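Local coordinates for ancestral D-type dye decolorizing peroxidase (Geotrichum candidum, PDB 7ANV), which is a haem-containing peroxidase that probably uses hydrogen peroxide to oxidise and decolorise dyes and similar aromatic substrates, at residues T22-K27 with K156-I161; P133-K138 with L249-L254; F394-S399 with N403-I408. All blocks are in the same frame, centred on the assembly; numbering follows the deposited sequence.

How the contacts relate
The three contacts lead from the outer, helix-covered face of one half of the fold to the haem. Contact 1 sets helix 151-164 on the four-stranded antiparallel sheet that includes strand 20-28. Contact 2, its centre about 17 Å from that of contact 1, joins helix 133-137 to the second such sheet: Phe251 meets Tyr23 and Phe25, and Phe135 also meets Phe25. Contact 3 follows about 15 Å from contact 2, between centres, where helix 405-413 meets strand 391-398, which pairs with strand 247-256 in that second sheet. Along the chain, contacts 1 and 2 interleave, while contact 3 comes after both. Packing thus passes from sheet to sheet, and contacts 2 and 3 both touch the haem.

Contact 1 (T22-K27 with K156-I161); sequences TYFFFK and KKLQEI
Leu158 of helix 151-164 packs onto Thr22 and Phe24 of strand 20-28, an example of how a helix covers the outer face of a ferredoxin-like sheet. The helix links strands 142-148 and 174-183, which flank strand 20-28, so its path forms the split beta-alpha-beta unit of this fold and passes over the strand between them.

From its CB, Leu158 sends CG out beside the backbone N and anti to the carbonyl carbon (chi1 -82°), and the two methyls then divide the work. CD1 does the closer touching, resting 3.8 Å from CG2 of Thr22 and 4.0 Å from Thr22 CB, with the two side chains crossing at a slant. CD2 is turned to Phe24, where it comes within 4.5 Å of that residue's CB and approaches the ring obliquely. Thr22 and Phe24, two residues apart on the strand, therefore offer neighbouring footholds on the same face of the sheet, and Thr179 of strand 174-183 packs against both. Contact across the two segments is wholly apolar.

One turn along, Ile161 continues the apolar side onto Val146 and Val80. The one salt bridge here lies within the helix segment: Lys157 NZ is 2.9 Å from Glu160 OE1, on the syn side and 25° out of the carboxylate plane.

Contact 2 (P133-K138 with L249-L254); sequences PAFKEK and LVFRKL. With HEM (protoporphyrin IX containing Fe), chain B.
A buried lysine lies against a phenylalanine here: Lys253 places its CB 4.3 Å from CE2 of Phe135, while its charged end travels off to other company. All four side-chain torsions of Lys253 are near 180°, beginning with CG anti to the backbone N (chi1 -178°), and this straight chain leads NZ away from the Phe135 ring to salt bridges with Asp132 and Asp389. The two carboxylates probably keep the amine protonated despite its burial, and Asp132, just ahead of the helix, ties that charge to the same part of the chain as Phe135.

The other half of the contact is aromatic. Phe135 extends from the helix with CG beside its backbone N (chi1 -76°), and its outermost carbon, CZ, comes 3.8 Å from CE1 of Phe251 and 4.1 Å from CD1 of the same ring. The two side chains cross at about a right angle.

Packing of this kind joins the two ferredoxin-like halves of a dye-decolorizing peroxidase. Phe251 comes from strand 247-256, a central strand of the second sheet, and meets Tyr23 and Phe25 of the first sheet edge-to-face; Phe135 also meets Phe25 edge-to-face and rests on Leu178 and Ile180.

Because residues alternate along a strand, Phe251 and Lys253 face the helix whereas Arg252 turns the other way and forms a salt bridge with Asp117. Leu254 likewise turns to the haem, its CD1 lying 3.7 Å from the vinyl carbon CAB and 4.0 Å from the methyl CMC. On the helix, the carbonyl O of Pro133 accepts a hydrogen bond from the N of Lys136 at 3.1 Å.

Contact 3 (F394-S399 with N403-I408); sequences FVCYQS and NGFQFI. With HEM (protoporphyrin IX containing Fe), chain B.
Phe394, which begins the segment on strand 391-398, packs against both the haem and Phe405. With CG anti to the backbone N (chi1 174°), its ring reaches the porphyrin, where CE2 approaches the pyrrole carbon C2C to 3.3 Å and the haem methyl CMC sits over the ring centre. Its CE1 touches CD1 of Phe405 at 3.9 Å, the planes of the two rings inclined at 42°. A bound oxygen molecule lies about 4 Å from this side chain. Replacing Phe394 with an alanine would probably open a gap beside the haem methyl CMC and take away the ring that Phe405 CD1 touches.

Two residues on, Cys396 points the same way, its SG 3.8 Å from Phe405 CB and obliquely placed against that ring in a sulfur-aromatic contact.

The arrangement is a strand leading through a short turn into helix 405-413, within the haem-binding half of the dye-decolorizing peroxidase fold. Gly404 holds the N-cap position but has no side chain to offer, and the next strand residue facing this way, Gln398, supplies an acceptor. Its chain bends at chi2 to bring OE1 2.9 Å from the backbone N of Phe405, in a fairly straight bond (161° at the hydrogen) whose donor is tilted out of the carbonyl plane. NE2 of the same amide is given to Phe248 O, with a weak second bond to Cys396 O, which fixes the amide's rotation. Beyond, Phe405 CD1 and Ile408 CG2 lie 3.5 Å and 3.9 Å from the haem vinyl carbon CBC.

Contact 1 (T22-K27 with K156-I161)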
loop_
_atom_site.group_PDB
_atom_site.type_symbol
_atom_site.label_atom_id
_atom_site.label_comp_id
_atom_site.label_asym_id
_atom_site.label_seq_id
_atom_site.Cartn_x
_atom_site.Cartn_y
_atom_site.Cartn_z
ATOM N N THR A 22 -4.077 13.098 -7.098
ATOM C CA THR A 22 -2.788 13.710 -7.431
ATOM C C THR A 22 -2.002 13.850 -6.137
ATOM O O THR A 22 -2.575 14.225 -5.104
ATOM C CB THR A 22 -2.963 15.047 -8.152
ATOM O OG1 THR A 22 -3.479 14.760 -9.451
ATOM C CG2 THR A 22 -1.636 15.760 -8.284
ATOM N N TYR A 23 -0.743 13.440 -6.174
ATOM C CA TYR A 23 0.214 13.648 -5.075
ATOM C C TYR A 23 1.117 14.801 -5.476
ATOM O O TYR A 23 1.822 14.676 -6.476
ATOM C CB TYR A 23 0.963 12.338 -4.862
ATOM C CG TYR A 23 0.081 11.259 -4.335
ATOM C CD1 TYR A 23 -0.623 10.445 -5.198
ATOM C CD2 TYR A 23 -0.019 11.028 -2.981
ATOM C CE1 TYR A 23 -1.461 9.451 -4.731
ATOM C CE2 TYR A 23 -0.840 10.030 -2.500
ATOM C CZ TYR A 23 -1.542 9.233 -3.374
ATOM O OH TYR A 23 -2.357 8.237 -2.929
ATOM N N PHE A 24 1.077 15.877 -4.699
ATOM C CA PHE A 24 1.888 17.103 -4.914
ATOM C C PHE A 24 2.989 17.125 -3.855
ATOM O O PHE A 24 2.722 17.432 -2.655
ATOM C CB PHE A 24 0.946 18.305 -4.877
ATOM C CG PHE A 24 1.603 19.619 -5.132
ATOM C CD1 PHE A 24 2.251 20.294 -4.114
ATOM C CD2 PHE A 24 1.490 20.220 -6.366
ATOM C CE1 PHE A 24 2.791 21.556 -4.359
ATOM C CE2 PHE A 24 2.036 21.471 -6.602
ATOM C CZ PHE A 24 2.696 22.121 -5.594
ATOM N N PHE A 25 4.204 16.755 -4.270
ATOM C CA PHE A 25 5.359 16.653 -3.347
ATOM C C PHE A 25 6.042 18.015 -3.375
ATOM O O PHE A 25 6.310 18.579 -4.459
ATOM C CB PHE A 25 6.331 15.557 -3.774
ATOM C CG PHE A 25 5.722 14.188 -3.740
ATOM C CD1 PHE A 25 5.722 13.457 -2.557
ATOM C CD2 PHE A 25 5.171 13.619 -4.868
ATOM C CE1 PHE A 25 5.181 12.189 -2.525
ATOM C CE2 PHE A 25 4.607 12.356 -4.821
ATOM C CZ PHE A 25 4.643 11.624 -3.663
ATOM N N PHE A 26 6.274 18.588 -2.211
ATOM C CA PHE A 26 6.760 19.979 -2.154
ATOM C C PHE A 26 7.938 20.110 -1.210
ATOM O O PHE A 26 8.155 19.288 -0.318
ATOM C CB PHE A 26 5.639 20.940 -1.746
ATOM C CG PHE A 26 5.107 20.699 -0.355
ATOM C CD1 PHE A 26 5.659 21.347 0.743
ATOM C CD2 PHE A 26 4.025 19.857 -0.156
ATOM C CE1 PHE A 26 5.164 21.130 2.020
ATOM C CE2 PHE A 26 3.547 19.627 1.122
ATOM C CZ PHE A 26 4.104 20.267 2.203
ATOM N N LYS A 27 8.712 21.151 -1.493
ATOM C CA LYS A 27 9.775 21.672 -0.621
ATOM C C LYS A 27 9.259 22.989 -0.064
ATOM O O LYS A 27 8.685 23.795 -0.838
ATOM C CB LYS A 27 11.055 21.832 -1.439
ATOM C CG LYS A 27 12.242 22.390 -0.684
ATOM C CD LYS A 27 13.458 22.551 -1.587
ATOM C CE LYS A 27 14.727 22.918 -0.848
ATOM N NZ LYS A 27 15.640 23.658 -1.753
ATOM N N LYS A 156 -9.072 21.745 -10.202
ATOM C CA LYS A 156 -9.668 22.965 -9.632
ATOM C C LYS A 156 -9.189 23.098 -8.197
ATOM O O LYS A 156 -8.780 24.203 -7.775
ATOM C CB LYS A 156 -11.188 22.872 -9.721
ATOM C CG LYS A 156 -11.869 24.073 -9.096
ATOM C CD LYS A 156 -13.336 24.101 -9.398
ATOM C CE LYS A 156 -13.919 25.480 -9.220
ATOM N NZ LYS A 156 -15.336 25.488 -9.665
ATOM N N LYS A 157 -9.243 21.997 -7.434
ATOM C CA LYS A 157 -8.837 22.054 -6.016
ATOM C C LYS A 157 -7.324 22.351 -5.917
ATOM O O LYS A 157 -6.885 23.109 -5.017
ATOM C CB LYS A 157 -9.227 20.744 -5.344
ATOM C CG LYS A 157 -8.948 20.667 -3.864
ATOM C CD LYS A 157 -9.627 21.694 -3.018
ATOM C CE LYS A 157 -11.142 21.682 -3.074
ATOM N NZ LYS A 157 -11.701 22.651 -2.097
ATOM N N LEU A 158 -6.518 21.729 -6.761
ATOM C CA LEU A 158 -5.064 22.012 -6.803
ATOM C C LEU A 158 -4.806 23.496 -7.098
ATOM O O LEU A 158 -3.871 24.040 -6.524
ATOM C CB LEU A 158 -4.415 21.149 -7.872
ATOM C CG LEU A 158 -4.108 19.739 -7.432
ATOM C CD1 LEU A 158 -3.785 18.878 -8.658
ATOM C CD2 LEU A 158 -2.982 19.747 -6.405
ATOM N N GLN A 159 -5.549 24.149 -8.000
ATOM C CA GLN A 159 -5.321 25.594 -8.271
ATOM C C GLN A 159 -5.600 26.378 -6.982
ATOM O O GLN A 159 -4.924 27.366 -6.725
ATOM C CB GLN A 159 -6.202 26.086 -9.410
ATOM C CG GLN A 159 -5.730 25.608 -10.772
ATOM C CD GLN A 159 -4.322 26.105 -11.027
ATOM O OE1 GLN A 159 -3.987 27.281 -10.830
ATOM N NE2 GLN A 159 -3.460 25.170 -11.382
ATOM N N GLU A 160 -6.619 25.994 -6.229
ATOM C CA GLU A 160 -6.975 26.688 -4.967
ATOM C C GLU A 160 -5.831 26.510 -3.955
ATOM O O GLU A 160 -5.406 27.510 -3.312
ATOM C CB GLU A 160 -8.318 26.148 -4.464
ATOM C CG GLU A 160 -8.726 26.733 -3.146
ATOM C CD GLU A 160 -10.023 26.149 -2.612
ATOM O OE1 GLU A 160 -10.449 25.098 -3.116
ATOM O OE2 GLU A 160 -10.557 26.735 -1.661
ATOM N N ILE A 161 -5.333 25.287 -3.812
ATOM C CA ILE A 161 -4.230 24.961 -2.857
ATOM C C ILE A 161 -2.956 25.677 -3.302
ATOM O O ILE A 161 -2.303 26.271 -2.446
ATOM C CB ILE A 161 -4.016 23.441 -2.722
ATOM C CG1 ILE A 161 -5.255 22.770 -2.132
ATOM C CG2 ILE A 161 -2.767 23.151 -1.911
ATOM C CD1 ILE A 161 -5.288 21.278 -2.366
#

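Contact 2 (P133-K138 with L249-L254)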
loop_
_atom_site.group_PDB
_atom_site.type_symbol
_atom_site.label_atom_id
_atom_site.label_comp_id
_atom_site.label_asym_id
_atom_site.label_seq_id
_atom_site.Cartn_x
_atom_site.Cartn_y
_atom_site.Cartn_z
ATOM N N PRO A 133 14.675 10.635 -10.308
ATOM C CA PRO A 133 15.491 11.723 -9.759
ATOM C C PRO A 133 14.852 12.500 -8.595
ATOM O O PRO A 133 15.530 12.765 -7.642
ATOM C CB PRO A 133 15.698 12.655 -10.961
ATOM C CG PRO A 133 15.638 11.726 -12.150
ATOM C CD PRO A 133 14.637 10.650 -11.775
ATOM N N ALA A 134 13.550 12.804 -8.669
ATOM C CA ALA A 134 12.846 13.647 -7.676
ATOM C C ALA A 134 12.915 12.996 -6.293
ATOM O O ALA A 134 13.029 13.713 -5.317
ATOM C CB ALA A 134 11.420 13.908 -8.117
ATOM N N PHE A 135 12.881 11.661 -6.210
ATOM C CA PHE A 135 12.862 10.918 -4.927
ATOM C C PHE A 135 14.284 10.698 -4.387
ATOM O O PHE A 135 14.491 10.436 -3.171
ATOM C CB PHE A 135 12.140 9.595 -5.158
ATOM C CG PHE A 135 10.645 9.738 -5.239
ATOM C CD1 PHE A 135 9.958 10.303 -4.181
ATOM C CD2 PHE A 135 9.935 9.297 -6.337
ATOM C CE1 PHE A 135 8.580 10.412 -4.218
ATOM C CE2 PHE A 135 8.554 9.417 -6.374
ATOM C CZ PHE A 135 7.886 9.965 -5.310
ATOM N N LYS A 136 15.243 10.798 -5.305
ATOM C CA LYS A 136 16.641 10.351 -5.113
ATOM C C LYS A 136 17.439 11.613 -4.812
ATOM O O LYS A 136 18.163 11.630 -3.805
ATOM C CB LYS A 136 17.082 9.584 -6.368
ATOM C CG LYS A 136 18.441 8.912 -6.301
ATOM C CD LYS A 136 19.116 8.759 -7.649
ATOM C CE LYS A 136 18.448 7.715 -8.515
ATOM N NZ LYS A 136 19.439 6.858 -9.207
ATOM N N GLU A 137 17.238 12.655 -5.622
ATOM C CA GLU A 137 18.094 13.872 -5.667
ATOM C C GLU A 137 17.597 14.924 -4.671
ATOM O O GLU A 137 18.434 15.670 -4.145
ATOM C CB GLU A 137 18.104 14.503 -7.066
ATOM C CG GLU A 137 18.555 13.567 -8.179
ATOM C CD GLU A 137 19.929 12.948 -8.013
ATOM O OE1 GLU A 137 20.802 13.574 -7.360
ATOM O OE2 GLU A 137 20.125 11.833 -8.538
ATOM N N LYS A 138 16.294 14.971 -4.407
ATOM C CA LYS A 138 15.628 16.244 -4.039
ATOM C C LYS A 138 15.099 16.209 -2.597
ATOM O O LYS A 138 14.859 15.099 -2.078
ATOM C CB LYS A 138 14.592 16.542 -5.126
ATOM C CG LYS A 138 15.210 16.783 -6.504
ATOM C CD LYS A 138 14.545 17.872 -7.334
ATOM C CE LYS A 138 13.565 17.328 -8.355
ATOM N NZ LYS A 138 12.531 18.330 -8.721
ATOM N N LEU A 249 2.461 7.932 6.908
ATOM C CA LEU A 249 2.106 7.691 5.510
ATOM C C LEU A 249 3.361 7.198 4.806
ATOM O O LEU A 249 4.273 7.981 4.598
ATOM C CB LEU A 249 1.627 9.015 4.921
ATOM C CG LEU A 249 0.934 8.997 3.553
ATOM C CD1 LEU A 249 0.298 10.343 3.261
ATOM C CD2 LEU A 249 1.830 8.585 2.399
ATOM N N VAL A 250 3.355 5.957 4.371
ATOM C CA VAL A 250 4.413 5.408 3.485
ATOM C C VAL A 250 3.950 5.571 2.045
ATOM O O VAL A 250 2.903 5.015 1.695
ATOM C CB VAL A 250 4.697 3.930 3.795
ATOM C CG1 VAL A 250 5.659 3.372 2.757
ATOM C CG2 VAL A 250 5.188 3.735 5.230
ATOM N N PHE A 251 4.763 6.238 1.236
ATOM C CA PHE A 251 4.542 6.364 -0.215
ATOM C C PHE A 251 5.608 5.569 -0.971
ATOM O O PHE A 251 6.776 5.797 -0.736
ATOM C CB PHE A 251 4.489 7.837 -0.629
ATOM C CG PHE A 251 4.099 8.014 -2.076
ATOM C CD1 PHE A 251 5.061 7.908 -3.074
ATOM C CD2 PHE A 251 2.788 8.311 -2.438
ATOM C CE1 PHE A 251 4.700 8.027 -4.415
ATOM C CE2 PHE A 251 2.420 8.411 -3.780
ATOM C CZ PHE A 251 3.378 8.282 -4.753
ATOM N N ARG A 252 5.191 4.719 -1.898
ATOM C CA ARG A 252 6.090 4.061 -2.853
ATOM C C ARG A 252 5.494 4.121 -4.257
ATOM O O ARG A 252 4.358 3.702 -4.454
ATOM C CB ARG A 252 6.285 2.579 -2.506
ATOM C CG ARG A 252 6.772 2.307 -1.104
ATOM C CD ARG A 252 8.267 2.254 -1.028
ATOM N NE ARG A 252 8.794 1.019 -1.589
ATOM C CZ ARG A 252 10.060 0.803 -1.968
ATOM N NH1 ARG A 252 10.964 1.778 -1.994
ATOM N NH2 ARG A 252 10.409 -0.421 -2.347
ATOM N N LYS A 253 6.263 4.648 -5.188
ATOM C CA LYS A 253 5.932 4.551 -6.622
ATOM C C LYS A 253 6.455 3.212 -7.134
ATOM O O LYS A 253 7.689 3.010 -7.157
ATOM C CB LYS A 253 6.506 5.732 -7.403
ATOM C CG LYS A 253 6.141 5.671 -8.869
ATOM C CD LYS A 253 6.773 6.741 -9.742
ATOM C CE LYS A 253 6.506 6.391 -11.190
ATOM N NZ LYS A 253 7.141 7.328 -12.149
ATOM N N LEU A 254 5.555 2.292 -7.459
ATOM C CA LEU A 254 5.918 0.908 -7.845
ATOM C C LEU A 254 5.491 0.715 -9.310
ATOM O O LEU A 254 4.291 0.524 -9.603
ATOM C CB LEU A 254 5.240 -0.115 -6.940
ATOM C CG LEU A 254 5.560 0.069 -5.471
ATOM C CD1 LEU A 254 4.802 -0.954 -4.620
ATOM C CD2 LEU A 254 7.070 -0.003 -5.230
HETATM C CHA HEM B . -3.240 -7.121 -0.761
HETATM C CHB HEM B . -1.477 -6.257 -5.190
HETATM C CHC HEM B . 2.320 -3.899 -3.171
HETATM C CHD HEM B . 0.697 -5.155 1.220
HETATM C C1A HEM B . -3.081 -7.069 -2.134
HETATM C C2A HEM B . -3.997 -7.605 -3.073
HETATM C C3A HEM B . -3.500 -7.382 -4.319
HETATM C C4A HEM B . -2.278 -6.673 -4.156
HETATM C CMA HEM B . -4.138 -7.757 -5.646
HETATM C CAA HEM B . -5.274 -8.376 -2.760
HETATM C CBA HEM B . -6.470 -7.525 -2.369
HETATM C CGA HEM B . -6.774 -7.528 -0.898
HETATM O O1A HEM B . -6.677 -8.516 -0.147
HETATM O O2A HEM B . -7.171 -6.510 -0.429
HETATM C C1B HEM B . -0.284 -5.532 -5.005
HETATM C C2B HEM B . 0.508 -5.021 -6.082
HETATM C C3B HEM B . 1.561 -4.342 -5.541
HETATM C C4B HEM B . 1.399 -4.446 -4.065
HETATM C CMB HEM B . 0.244 -5.200 -7.552
HETATM C CAB HEM B . 2.657 -3.581 -6.184
HETATM C CBB HEM B . 2.613 -3.054 -7.433
HETATM C C1C HEM B . 2.232 -4.056 -1.779
HETATM C C2C HEM B . 3.176 -3.625 -0.834
HETATM C C3C HEM B . 2.711 -4.022 0.408
HETATM C C4C HEM B . 1.471 -4.683 0.202
HETATM C CMC HEM B . 4.458 -2.869 -1.151
HETATM C CAC HEM B . 3.291 -3.867 1.744
HETATM C CBC HEM B . 4.590 -3.695 1.946
HETATM C C1D HEM B . -0.550 -5.742 0.999
HETATM C C2D HEM B . -1.386 -6.142 2.144
HETATM C C3D HEM B . -2.474 -6.706 1.579
HETATM C C4D HEM B . -2.288 -6.640 0.112
HETATM C CMD HEM B . -1.149 -5.988 3.643
HETATM C CAD HEM B . -3.665 -7.286 2.311
HETATM C CBD HEM B . -3.435 -8.734 2.778
HETATM C CGD HEM B . -4.574 -9.229 3.619
HETATM O O1D HEM B . -5.017 -10.371 3.331
HETATM O O2D HEM B . -5.025 -8.564 4.586
HETATM N NA HEM B . -2.020 -6.483 -2.812
HETATM N NB HEM B . 0.270 -5.151 -3.843
HETATM N NC HEM B . 1.217 -4.742 -1.147
HETATM N ND HEM B . -1.087 -6.082 -0.197
HETATM FE FE HEM B . -0.424 -5.691 -1.964
#

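Contact 3 (F394-S399 with N403-I408)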
loop_
_atom_site.group_PDB
_atom_site.type_symbol
_atom_site.label_atom_id
_atom_site.label_comp_id
_atom_site.label_asym_id
_atom_site.label_seq_id
_atom_site.Cartn_x
_atom_site.Cartn_y
_atom_site.Cartn_z
ATOM N N PHE A 394 1.579 3.256 -4.217
ATOM C CA PHE A 394 1.337 2.499 -2.978
ATOM C C PHE A 394 1.334 3.498 -1.834
ATOM O O PHE A 394 2.335 4.204 -1.653
ATOM C CB PHE A 394 2.368 1.386 -2.784
ATOM C CG PHE A 394 2.236 0.684 -1.460
ATOM C CD1 PHE A 394 2.914 1.165 -0.351
ATOM C CD2 PHE A 394 1.393 -0.401 -1.308
ATOM C CE1 PHE A 394 2.791 0.568 0.890
ATOM C CE2 PHE A 394 1.294 -1.014 -0.055
ATOM C CZ PHE A 394 1.997 -0.538 1.018
ATOM N N VAL A 395 0.269 3.486 -1.023
ATOM C CA VAL A 395 0.202 4.310 0.206
ATOM C C VAL A 395 -0.264 3.406 1.331
ATOM O O VAL A 395 -1.293 2.734 1.151
ATOM C CB VAL A 395 -0.703 5.546 0.028
ATOM C CG1 VAL A 395 -1.022 6.272 1.346
ATOM C CG2 VAL A 395 -0.097 6.527 -0.958
ATOM N N CYS A 396 0.397 3.442 2.472
ATOM C CA CYS A 396 -0.168 2.769 3.637
ATOM C C CYS A 396 0.040 3.640 4.859
ATOM O O CYS A 396 0.985 4.452 4.882
ATOM C CB CYS A 396 0.334 1.339 3.746
ATOM S SG CYS A 396 2.045 1.178 4.315
ATOM N N TYR A 397 -0.846 3.432 5.819
ATOM C CA TYR A 397 -0.856 4.138 7.118
ATOM C C TYR A 397 -0.637 3.135 8.252
ATOM O O TYR A 397 -1.156 2.014 8.226
ATOM C CB TYR A 397 -2.174 4.891 7.299
ATOM C CG TYR A 397 -2.380 5.991 6.296
ATOM C CD1 TYR A 397 -1.768 7.223 6.484
ATOM C CD2 TYR A 397 -3.121 5.788 5.137
ATOM C CE1 TYR A 397 -1.974 8.282 5.614
ATOM C CE2 TYR A 397 -3.271 6.828 4.216
ATOM C CZ TYR A 397 -2.703 8.065 4.467
ATOM O OH TYR A 397 -2.849 9.096 3.581
ATOM N N GLN A 398 0.046 3.606 9.289
ATOM C CA GLN A 398 0.386 2.844 10.505
ATOM C C GLN A 398 0.918 3.824 11.523
ATOM O O GLN A 398 1.459 4.878 11.151
ATOM C CB GLN A 398 1.426 1.747 10.222
ATOM C CG GLN A 398 2.765 2.225 9.664
ATOM C CD GLN A 398 2.873 2.153 8.160
ATOM O OE1 GLN A 398 3.147 1.100 7.588
ATOM N NE2 GLN A 398 2.636 3.264 7.500
ATOM N N SER A 399 0.862 3.452 12.788
ATOM C CA SER A 399 1.452 4.278 13.856
ATOM C C SER A 399 2.955 4.043 13.932
ATOM O O SER A 399 3.607 4.845 14.569
ATOM C CB SER A 399 0.840 3.974 15.185
ATOM O OG SER A 399 1.034 2.603 15.530
ATOM N N ASN A 403 7.020 -1.503 12.415
ATOM C CA ASN A 403 6.135 -2.644 12.729
ATOM C C ASN A 403 5.268 -3.022 11.533
ATOM O O ASN A 403 4.843 -4.191 11.464
ATOM C CB ASN A 403 5.213 -2.343 13.910
ATOM C CG ASN A 403 5.925 -2.343 15.235
ATOM O OD1 ASN A 403 7.062 -2.789 15.319
ATOM N ND2 ASN A 403 5.269 -1.843 16.274
ATOM N N GLY A 404 4.949 -2.043 10.679
ATOM C CA GLY A 404 4.052 -2.184 9.525
ATOM C C GLY A 404 4.788 -2.371 8.230
ATOM O O GLY A 404 5.393 -3.461 8.034
ATOM N N PHE A 405 4.749 -1.365 7.362
ATOM C CA PHE A 405 5.348 -1.424 6.012
ATOM C C PHE A 405 6.729 -2.113 6.057
ATOM O O PHE A 405 6.978 -3.024 5.263
ATOM C CB PHE A 405 5.495 -0.035 5.401
ATOM C CG PHE A 405 6.315 -0.065 4.148
ATOM C CD1 PHE A 405 5.810 -0.593 2.981
ATOM C CD2 PHE A 405 7.614 0.389 4.145
ATOM C CE1 PHE A 405 6.570 -0.633 1.829
ATOM C CE2 PHE A 405 8.357 0.383 2.985
ATOM C CZ PHE A 405 7.854 -0.161 1.828
ATOM N N GLN A 406 7.646 -1.644 6.892
ATOM C CA GLN A 406 9.046 -2.159 6.847
ATOM C C GLN A 406 9.088 -3.653 7.203
ATOM O O GLN A 406 9.883 -4.402 6.608
ATOM C CB GLN A 406 9.961 -1.422 7.802
ATOM C CG GLN A 406 10.417 -0.061 7.305
ATOM C CD GLN A 406 11.357 0.562 8.306
ATOM O OE1 GLN A 406 11.097 0.566 9.500
ATOM N NE2 GLN A 406 12.498 1.055 7.849
ATOM N N PHE A 407 8.325 -4.060 8.203
ATOM C CA PHE A 407 8.325 -5.458 8.680
ATOM C C PHE A 407 7.761 -6.352 7.578
ATOM O O PHE A 407 8.329 -7.404 7.256
ATOM C CB PHE A 407 7.546 -5.547 9.982
ATOM C CG PHE A 407 7.986 -6.720 10.811
ATOM C CD1 PHE A 407 9.104 -6.642 11.619
ATOM C CD2 PHE A 407 7.312 -7.923 10.726
ATOM C CE1 PHE A 407 9.513 -7.723 12.387
ATOM C CE2 PHE A 407 7.733 -9.017 11.485
ATOM C CZ PHE A 407 8.842 -8.922 12.281
ATOM N N ILE A 408 6.617 -5.954 7.018
ATOM C CA ILE A 408 5.945 -6.689 5.927
ATOM C C ILE A 408 6.895 -6.849 4.761
ATOM O O ILE A 408 7.072 -8.013 4.289
ATOM C CB ILE A 408 4.637 -6.011 5.523
ATOM C CG1 ILE A 408 3.656 -6.005 6.690
ATOM C CG2 ILE A 408 4.072 -6.717 4.295
ATOM C CD1 ILE A 408 2.501 -5.046 6.476
HETATM C CHA HEM B . -3.240 -7.121 -0.761
HETATM C CHB HEM B . -1.477 -6.257 -5.190
HETATM C CHC HEM B . 2.320 -3.899 -3.171
HETATM C CHD HEM B . 0.697 -5.155 1.220
HETATM C C1A HEM B . -3.081 -7.069 -2.134
HETATM C C2A HEM B . -3.997 -7.605 -3.073
HETATM C C3A HEM B . -3.500 -7.382 -4.319
HETATM C C4A HEM B . -2.278 -6.673 -4.156
HETATM C CMA HEM B . -4.138 -7.757 -5.646
HETATM C CAA HEM B . -5.274 -8.376 -2.760
HETATM C CBA HEM B . -6.470 -7.525 -2.369
HETATM C CGA HEM B . -6.774 -7.528 -0.898
HETATM O O1A HEM B . -6.677 -8.516 -0.147
HETATM O O2A HEM B . -7.171 -6.510 -0.429
HETATM C C1B HEM B . -0.284 -5.532 -5.005
HETATM C C2B HEM B . 0.508 -5.021 -6.082
HETATM C C3B HEM B . 1.561 -4.342 -5.541
HETATM C C4B HEM B . 1.399 -4.446 -4.065
HETATM C CMB HEM B . 0.244 -5.200 -7.552
HETATM C CAB HEM B . 2.657 -3.581 -6.184
HETATM C CBB HEM B . 2.613 -3.054 -7.433
HETATM C C1C HEM B . 2.232 -4.056 -1.779
HETATM C C2C HEM B . 3.176 -3.625 -0.834
HETATM C C3C HEM B . 2.711 -4.022 0.408
HETATM C C4C HEM B . 1.471 -4.683 0.202
HETATM C CMC HEM B . 4.458 -2.869 -1.151
HETATM C CAC HEM B . 3.291 -3.867 1.744
HETATM C CBC HEM B . 4.590 -3.695 1.946
HETATM C C1D HEM B . -0.550 -5.742 0.999
HETATM C C2D HEM B . -1.386 -6.142 2.144
HETATM C C3D HEM B . -2.474 -6.706 1.579
HETATM C C4D HEM B . -2.288 -6.640 0.112
HETATM C CMD HEM B . -1.149 -5.988 3.643
HETATM C CAD HEM B . -3.665 -7.286 2.311
HETATM C CBD HEM B . -3.435 -8.734 2.778
HETATM C CGD HEM B . -4.574 -9.229 3.619
HETATM O O1D HEM B . -5.017 -10.371 3.331
HETATM O O2D HEM B . -5.025 -8.564 4.586
HETATM N NA HEM B . -2.020 -6.483 -2.812
HETATM N NB HEM B . 0.270 -5.151 -3.843
HETATM N NC HEM B . 1.217 -4.742 -1.147
HETATM N ND HEM B . -1.087 -6.082 -0.197
HETATM FE FE HEM B . -0.424 -5.691 -1.964
#